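Local coordinates for protein glycoside hydrolase family 31 (Trueperella pyogenes, PDB 5I0F) that probably breaks down cycloalternan as a retaining glycoside hydrolase, working through a covalent sugar-enzyme intermediate, at residues I139-D144 / F165-E170; F228-E231 / W237-V240. One frame throughout, in Å; residues are numbered along the deposited sequence.

Contact 1 (I139-D144 / F165-E170)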
ATOM      1  N   ILE A 139     -15.209 -25.749   0.090  1.00 31.29           N
ATOM      2  CA  ILE A 139     -14.518 -24.868  -0.835  1.00 30.12           C
ATOM      3  C   ILE A 139     -15.275 -24.891  -2.173  1.00 29.96           C
ATOM      4  O   ILE A 139     -15.322 -25.931  -2.836  1.00 29.53           O
ATOM      5  CB  ILE A 139     -13.051 -25.298  -1.082  1.00 29.74           C
ATOM      6  CG1 ILE A 139     -12.286 -25.543   0.228  1.00 30.01           C
ATOM      7  CG2 ILE A 139     -12.334 -24.256  -1.923  1.00 28.98           C
ATOM      8  CD1 ILE A 139     -12.140 -24.344   1.118  1.00 30.10           C
ATOM      9  N   ASP A 140     -15.858 -23.756  -2.551  1.00 29.39           N
ATOM     10  CA  ASP A 140     -16.583 -23.618  -3.817  1.00 29.99           C
ATOM     11  C   ASP A 140     -15.539 -23.213  -4.865  1.00 29.35           C
ATOM     12  O   ASP A 140     -15.135 -22.045  -4.929  1.00 27.23           O
ATOM     13  CB  ASP A 140     -17.708 -22.573  -3.656  1.00 31.53           C
ATOM     14  CG  ASP A 140     -18.461 -22.279  -4.964  1.00 33.36           C
ATOM     15  OD1 ASP A 140     -18.208 -22.966  -5.960  1.00 34.45           O
ATOM     16  OD2 ASP A 140     -19.296 -21.340  -4.992  1.00 34.87           O
ATOM     17  N   ILE A 141     -15.067 -24.196  -5.625  1.00 29.76           N
ATOM     18  CA  ILE A 141     -13.968 -24.016  -6.580  1.00 30.55           C
ATOM     19  C   ILE A 141     -14.156 -24.981  -7.768  1.00 32.63           C
ATOM     20  O   ILE A 141     -14.498 -26.132  -7.570  1.00 32.15           O
ATOM     21  CB  ILE A 141     -12.583 -24.256  -5.908  1.00 30.04           C
ATOM     22  CG1 ILE A 141     -11.435 -23.989  -6.897  1.00 30.10           C
ATOM     23  CG2 ILE A 141     -12.468 -25.675  -5.347  1.00 30.30           C
ATOM     24  CD1 ILE A 141     -10.046 -23.915  -6.276  1.00 29.38           C
ATOM     25  N   ASP A 142     -13.926 -24.485  -8.977  1.00 34.63           N
ATOM     26  CA  ASP A 142     -14.062 -25.250 -10.218  1.00 39.07           C
ATOM     27  C   ASP A 142     -12.662 -25.564 -10.745  1.00 39.24           C
ATOM     28  O   ASP A 142     -11.691 -25.406 -10.017  1.00 38.20           O
ATOM     29  CB  ASP A 142     -14.878 -24.429 -11.225  1.00 41.39           C
ATOM     30  CG  ASP A 142     -16.277 -24.124 -10.713  1.00 44.99           C
ATOM     31  OD1 ASP A 142     -16.985 -25.085 -10.366  1.00 49.01           O
ATOM     32  OD2 ASP A 142     -16.666 -22.934 -10.628  1.00 48.44           O
ATOM     33  N   GLY A 143     -12.543 -26.041 -11.983  1.00 41.11           N
ATOM     34  CA  GLY A 143     -11.219 -26.247 -12.588  1.00 41.86           C
ATOM     35  C   GLY A 143     -10.569 -27.523 -12.098  1.00 42.65           C
ATOM     36  O   GLY A 143     -11.193 -28.301 -11.376  1.00 45.15           O
ATOM     37  N   ASP A 144      -9.310 -27.734 -12.468  1.00 42.13           N
ATOM     38  CA  ASP A 144      -8.649 -29.040 -12.275  1.00 42.02           C
ATOM     39  C   ASP A 144      -7.430 -29.048 -11.343  1.00 37.70           C
ATOM     40  O   ASP A 144      -6.828 -30.105 -11.164  1.00 37.69           O
ATOM     41  CB  ASP A 144      -8.279 -29.677 -13.650  1.00 45.73           C
ATOM     42  CG  ASP A 144      -7.291 -28.824 -14.486  1.00 47.98           C
ATOM     43  OD1 ASP A 144      -6.489 -28.053 -13.930  1.00 49.95           O
ATOM     44  OD2 ASP A 144      -7.312 -28.936 -15.734  1.00 51.89           O
ATOM     45  N   PHE A 165      -5.981 -25.288   2.289  1.00 23.88           N
ATOM     46  CA  PHE A 165      -6.180 -26.209   1.173  1.00 23.94           C
ATOM     47  C   PHE A 165      -5.071 -25.983   0.147  1.00 23.47           C
ATOM     48  O   PHE A 165      -4.266 -25.059   0.301  1.00 23.22           O
ATOM     49  CB  PHE A 165      -7.592 -26.050   0.579  1.00 23.99           C
ATOM     50  CG  PHE A 165      -7.855 -24.712  -0.029  1.00 24.11           C
ATOM     51  CD1 PHE A 165      -8.351 -23.663   0.744  1.00 24.58           C
ATOM     52  CD2 PHE A 165      -7.589 -24.487  -1.376  1.00 24.16           C
ATOM     53  CE1 PHE A 165      -8.594 -22.416   0.170  1.00 24.65           C
ATOM     54  CE2 PHE A 165      -7.820 -23.245  -1.952  1.00 24.49           C
ATOM     55  CZ  PHE A 165      -8.330 -22.208  -1.177  1.00 24.40           C
ATOM     56  N   ALA A 166      -5.011 -26.840  -0.865  1.00 23.08           N
ATOM     57  CA  ALA A 166      -3.912 -26.816  -1.824  1.00 22.67           C
ATOM     58  C   ALA A 166      -4.379 -26.844  -3.258  1.00 23.24           C
ATOM     59  O   ALA A 166      -5.445 -27.397  -3.584  1.00 23.73           O
ATOM     60  CB  ALA A 166      -2.958 -27.965  -1.572  1.00 22.69           C
ATOM     61  N   LEU A 167      -3.553 -26.233  -4.109  1.00 23.34           N
ATOM     62  CA  LEU A 167      -3.681 -26.316  -5.553  1.00 23.55           C
ATOM     63  C   LEU A 167      -2.407 -26.904  -6.155  1.00 24.04           C
ATOM     64  O   LEU A 167      -1.280 -26.610  -5.705  1.00 23.21           O
ATOM     65  CB  LEU A 167      -3.900 -24.930  -6.152  1.00 23.54           C
ATOM     66  CG  LEU A 167      -4.986 -24.053  -5.546  1.00 23.33           C
ATOM     67  CD1 LEU A 167      -4.984 -22.730  -6.294  1.00 23.70           C
ATOM     68  CD2 LEU A 167      -6.342 -24.718  -5.653  1.00 23.86           C
ATOM     69  N   ARG A 168      -2.580 -27.703  -7.209  1.00 25.10           N
ATOM     70  CA  ARG A 168      -1.460 -28.309  -7.906  1.00 25.91           C
ATOM     71  C   ARG A 168      -0.766 -27.304  -8.854  1.00 25.15           C
ATOM     72  O   ARG A 168      -1.436 -26.586  -9.587  1.00 25.14           O
ATOM     73  CB  ARG A 168      -1.955 -29.521  -8.697  1.00 27.94           C
ATOM     74  CG  ARG A 168      -0.838 -30.375  -9.289  1.00 29.98           C
ATOM     75  CD  ARG A 168      -1.357 -31.729  -9.769  1.00 32.25           C
ATOM     76  NE  ARG A 168      -2.317 -31.542 -10.842  1.00 33.64           N
ATOM     77  CZ  ARG A 168      -2.014 -31.270 -12.116  1.00 35.57           C
ATOM     78  NH1 ARG A 168      -3.005 -31.117 -12.990  1.00 37.01           N
ATOM     79  NH2 ARG A 168      -0.742 -31.175 -12.545  1.00 36.40           N
ATOM     80  N   ILE A 169       0.565 -27.294  -8.852  1.00 25.08           N
ATOM     81  CA  ILE A 169       1.369 -26.509  -9.804  1.00 25.41           C
ATOM     82  C   ILE A 169       2.325 -27.466 -10.493  1.00 25.82           C
ATOM     83  O   ILE A 169       2.802 -28.409  -9.872  1.00 25.78           O
ATOM     84  CB  ILE A 169       2.110 -25.327  -9.107  1.00 25.60           C
ATOM     85  CG1 ILE A 169       2.921 -24.491 -10.087  1.00 26.30           C
ATOM     86  CG2 ILE A 169       3.032 -25.795  -7.978  1.00 26.04           C
ATOM     87  CD1 ILE A 169       3.343 -23.133  -9.524  1.00 26.01           C
ATOM     88  N   GLU A 170       2.567 -27.227 -11.780  1.00 26.15           N
ATOM     89  CA  GLU A 170       3.430 -28.077 -12.612  1.00 28.20           C
ATOM     90  C   GLU A 170       4.842 -27.493 -12.743  1.00 28.03           C
ATOM     91  O   GLU A 170       5.081 -26.318 -12.454  1.00 26.14           O
ATOM     92  CB  GLU A 170       2.781 -28.308 -13.988  1.00 29.66           C
ATOM     93  CG  GLU A 170       1.442 -29.028 -13.845  1.00 30.90           C
ATOM     94  CD  GLU A 170       0.795 -29.446 -15.158  1.00 32.91           C
ATOM     95  OE1 GLU A 170       1.245 -29.014 -16.226  1.00 34.92           O
ATOM     96  OE2 GLU A 170      -0.183 -30.225 -15.110  1.00 34.78           O
TER

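Contact 2 (F228-E231 / W237-V240)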
ATOM      1  N   PHE A 228      -6.242 -17.955  -9.998  1.00 21.30           N
ATOM      2  CA  PHE A 228      -7.170 -18.144  -8.902  1.00 21.56           C
ATOM      3  C   PHE A 228      -7.308 -16.872  -8.090  1.00 20.77           C
ATOM      4  O   PHE A 228      -6.380 -16.069  -8.023  1.00 19.37           O
ATOM      5  CB  PHE A 228      -6.720 -19.288  -8.008  1.00 21.82           C
ATOM      6  CG  PHE A 228      -5.389 -19.073  -7.366  1.00 22.26           C
ATOM      7  CD1 PHE A 228      -4.206 -19.423  -8.041  1.00 23.00           C
ATOM      8  CD2 PHE A 228      -5.301 -18.564  -6.069  1.00 22.45           C
ATOM      9  CE1 PHE A 228      -2.972 -19.216  -7.457  1.00 23.04           C
ATOM     10  CE2 PHE A 228      -4.060 -18.359  -5.481  1.00 22.73           C
ATOM     11  CZ  PHE A 228      -2.894 -18.684  -6.176  1.00 22.56           C
ATOM     12  N   HIS A 229      -8.472 -16.728  -7.467  1.00 20.93           N
ATOM     13  CA  HIS A 229      -8.791 -15.576  -6.652  1.00 20.65           C
ATOM     14  C   HIS A 229      -9.608 -16.070  -5.492  1.00 20.68           C
ATOM     15  O   HIS A 229     -10.711 -16.564  -5.687  1.00 21.10           O
ATOM     16  CB  HIS A 229      -9.542 -14.527  -7.472  1.00 21.03           C
ATOM     17  CG  HIS A 229     -10.231 -13.470  -6.655  1.00 21.35           C
ATOM     18  ND1 HIS A 229     -11.494 -13.021  -6.952  1.00 21.71           N
ATOM     19  CD2 HIS A 229      -9.838 -12.786  -5.552  1.00 21.43           C
ATOM     20  CE1 HIS A 229     -11.848 -12.095  -6.083  1.00 22.39           C
ATOM     21  NE2 HIS A 229     -10.856 -11.926  -5.225  1.00 21.80           N
ATOM     22  N   VAL A 230      -9.069 -15.953  -4.286  1.00 20.42           N
ATOM     23  CA  VAL A 230      -9.829 -16.309  -3.108  1.00 20.89           C
ATOM     24  C   VAL A 230     -10.756 -15.102  -2.874  1.00 21.45           C
ATOM     25  O   VAL A 230     -10.278 -14.016  -2.600  1.00 19.87           O
ATOM     26  CB  VAL A 230      -8.931 -16.571  -1.880  1.00 21.04           C
ATOM     27  CG1 VAL A 230      -9.760 -17.074  -0.695  1.00 21.50           C
ATOM     28  CG2 VAL A 230      -7.822 -17.568  -2.212  1.00 21.01           C
ATOM     29  N   GLU A 231     -12.067 -15.298  -3.015  1.00 22.56           N
ATOM     30  CA  GLU A 231     -13.020 -14.183  -2.974  1.00 24.42           C
ATOM     31  C   GLU A 231     -13.363 -13.806  -1.538  1.00 24.06           C
ATOM     32  O   GLU A 231     -14.382 -14.204  -0.984  1.00 24.01           O
ATOM     33  CB  GLU A 231     -14.293 -14.447  -3.808  1.00 26.80           C
ATOM     34  CG  GLU A 231     -14.991 -13.128  -4.198  1.00 28.76           C
ATOM     35  CD  GLU A 231     -16.161 -13.312  -5.144  1.00 31.47           C
ATOM     36  OE1 GLU A 231     -17.264 -12.847  -4.825  1.00 36.17           O
ATOM     37  OE2 GLU A 231     -16.012 -13.923  -6.205  1.00 32.05           O
ATOM     38  N   TRP A 237      -2.896 -16.347   3.352  1.00 19.86           N
ATOM     39  CA  TRP A 237      -1.476 -16.691   3.331  1.00 20.02           C
ATOM     40  C   TRP A 237      -1.234 -17.711   2.208  1.00 19.99           C
ATOM     41  O   TRP A 237      -2.132 -18.531   1.879  1.00 19.96           O
ATOM     42  CB  TRP A 237      -1.063 -17.314   4.655  1.00 20.42           C
ATOM     43  CG  TRP A 237      -1.138 -16.461   5.885  1.00 20.52           C
ATOM     44  CD1 TRP A 237      -0.090 -15.842   6.509  1.00 21.20           C
ATOM     45  CD2 TRP A 237      -2.285 -16.207   6.689  1.00 21.11           C
ATOM     46  NE1 TRP A 237      -0.520 -15.202   7.639  1.00 21.17           N
ATOM     47  CE2 TRP A 237      -1.866 -15.410   7.775  1.00 21.47           C
ATOM     48  CE3 TRP A 237      -3.637 -16.587   6.603  1.00 21.46           C
ATOM     49  CZ2 TRP A 237      -2.748 -14.969   8.775  1.00 22.34           C
ATOM     50  CZ3 TRP A 237      -4.520 -16.150   7.599  1.00 22.77           C
ATOM     51  CH2 TRP A 237      -4.069 -15.353   8.673  1.00 22.70           C
ATOM     52  N   TYR A 238      -0.030 -17.663   1.639  1.00 19.57           N
ATOM     53  CA  TYR A 238       0.352 -18.461   0.458  1.00 20.10           C
ATOM     54  C   TYR A 238       1.743 -19.036   0.661  1.00 20.22           C
ATOM     55  O   TYR A 238       2.705 -18.292   0.949  1.00 20.38           O
ATOM     56  CB  TYR A 238       0.299 -17.611  -0.845  1.00 19.92           C
ATOM     57  CG  TYR A 238      -1.050 -16.967  -1.011  1.00 20.09           C
ATOM     58  CD1 TYR A 238      -2.103 -17.669  -1.593  1.00 20.67           C
ATOM     59  CD2 TYR A 238      -1.307 -15.687  -0.517  1.00 20.28           C
ATOM     60  CE1 TYR A 238      -3.363 -17.104  -1.686  1.00 21.29           C
ATOM     61  CE2 TYR A 238      -2.566 -15.114  -0.603  1.00 20.02           C
ATOM     62  CZ  TYR A 238      -3.586 -15.831  -1.187  1.00 20.51           C
ATOM     63  OH  TYR A 238      -4.826 -15.287  -1.289  1.00 21.52           O
ATOM     64  N   ASP A 239       1.841 -20.357   0.548  1.00 20.52           N
ATOM     65  CA  ASP A 239       3.110 -21.073   0.488  1.00 21.00           C
ATOM     66  C   ASP A 239       3.200 -21.573  -0.944  1.00 20.61           C
ATOM     67  O   ASP A 239       2.536 -22.558  -1.326  1.00 20.31           O
ATOM     68  CB  ASP A 239       3.099 -22.215   1.506  1.00 22.17           C
ATOM     69  CG  ASP A 239       4.419 -22.937   1.608  1.00 23.13           C
ATOM     70  OD1 ASP A 239       5.047 -23.245   0.592  1.00 23.51           O
ATOM     71  OD2 ASP A 239       4.828 -23.228   2.733  1.00 24.77           O
ATOM     72  N   VAL A 240       3.967 -20.854  -1.751  1.00 20.41           N
ATOM     73  CA  VAL A 240       3.907 -21.018  -3.193  1.00 20.61           C
ATOM     74  C   VAL A 240       4.957 -22.043  -3.601  1.00 21.68           C
ATOM     75  O   VAL A 240       6.013 -21.712  -4.154  1.00 21.40           O
ATOM     76  CB  VAL A 240       4.070 -19.701  -3.956  1.00 20.57           C
ATOM     77  CG1 VAL A 240       3.745 -19.903  -5.437  1.00 20.63           C
ATOM     78  CG2 VAL A 240       3.152 -18.627  -3.361  1.00 20.43           C
TER

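Contact 1 (I139-D144 / F165-E170)
Ile139 meets the ring of Phe165 through the tip of its longer branch. From CB, which faces the opposing strand, CG1 leaves beside the backbone N and opposite the carbonyl carbon (chi1 -50°), and CD1 then comes within 3.9 Å of Phe165 CD1 and 4.1 Å of Phe165 CE1, obliquely to the ring. The flat, wide phenyl lets one methyl lie against two of its carbons. Val264 touches the same isoleucine from its own sheet.

The next pair along the strand, toward the exposed loop, is aliphatic. Ile141 holds its longer branch almost fully extended (chi1 -177°), which carries CD1 far enough across to lie 3.8 Å from Leu167 CD2. A forked leucine suits this place because it can offer one methyl here and leave the other for a different neighbour.

These pairs fill part of the core of a beta-sandwich. Strand 138-141 is an edge strand of the five-stranded sheet, strand 160-168 belongs to the six-stranded sheet opposite, and the touching parts run within 6° of each other. Ile141 also leans on Val266, while Phe165 rests on Ile250.

Beyond Leu167 the interface turns polar and opens to solvent. Within segment 165-170, Arg168 NH2 donates to Glu170 OE2, two positions on, at 2.8 Å in a nearly straight salt bridge, with Glu170 OE2 close to the guanidinium plane and using its anti lone pair. Across the contact, Asp144 OD1 stays 4.7 Å from Arg168 NH1, where the opposite charges may attract weakly, but too far for a salt bridge.

Contact 2 (F228-E231 / W237-V240)
Phe228 and Tyr238 meet between the two layers of the beta-sandwich, the first on strand 225-230 of the five-stranded sheet and the second on strand 236-240 of the six-stranded one. The tight part is small and fully buried. Phe228 brings the edge of its ring forward, CE2 lying 4.1 Å from Tyr238 CE1, and the two rings enter from opposite sheets and pass alongside rather than meeting head on. A long, flat tyrosine suits this spot: the closest CA atoms of the two segments, those of Val230 and Trp237, are 10.6 Å apart, and Tyr238 spans much of that gap. Its CG stands beside the backbone N (chi1 -54°), with the ring directed at the opposing sheet. Phe178 and Ile250 close in around it.

Solvent is reached by residues that take no part in this core: Glu231 is exposed, Trp237 and Asp239 are partly so, and Asp239 is held by a salt bridge to Arg191. His229 also points away from the contact but is buried, its ring edge-to-face with Phe280.

At the hydroxyl end of the tyrosine, polar and apolar partners share one atom: Tyr238 OH is hydrogen-bonded to Thr236 OG1 and also lies 3.9 Å from the methyl CG2 of Val230.

Contacts 1 and 2 are neighbouring patches of one sandwich core, their centres about 10 Å apart, and each joins the same two sheets. They touch directly where Leu167 CD1 packs 3.8 Å from Phe228 CD1, so the second methyl of the leucine continues the apolar layer from one contact into the other. Ile250 and Val266, one from each sheet, also touch both. Strand 247-253, which carries Ile250, ends at Asp253, a calcium ligand. Neither contact contributes a residue to the glycan pockets, and contact 1 is the more peripheral, its centre about 28 Å from the centre of the chain against about 18 Å for contact 2.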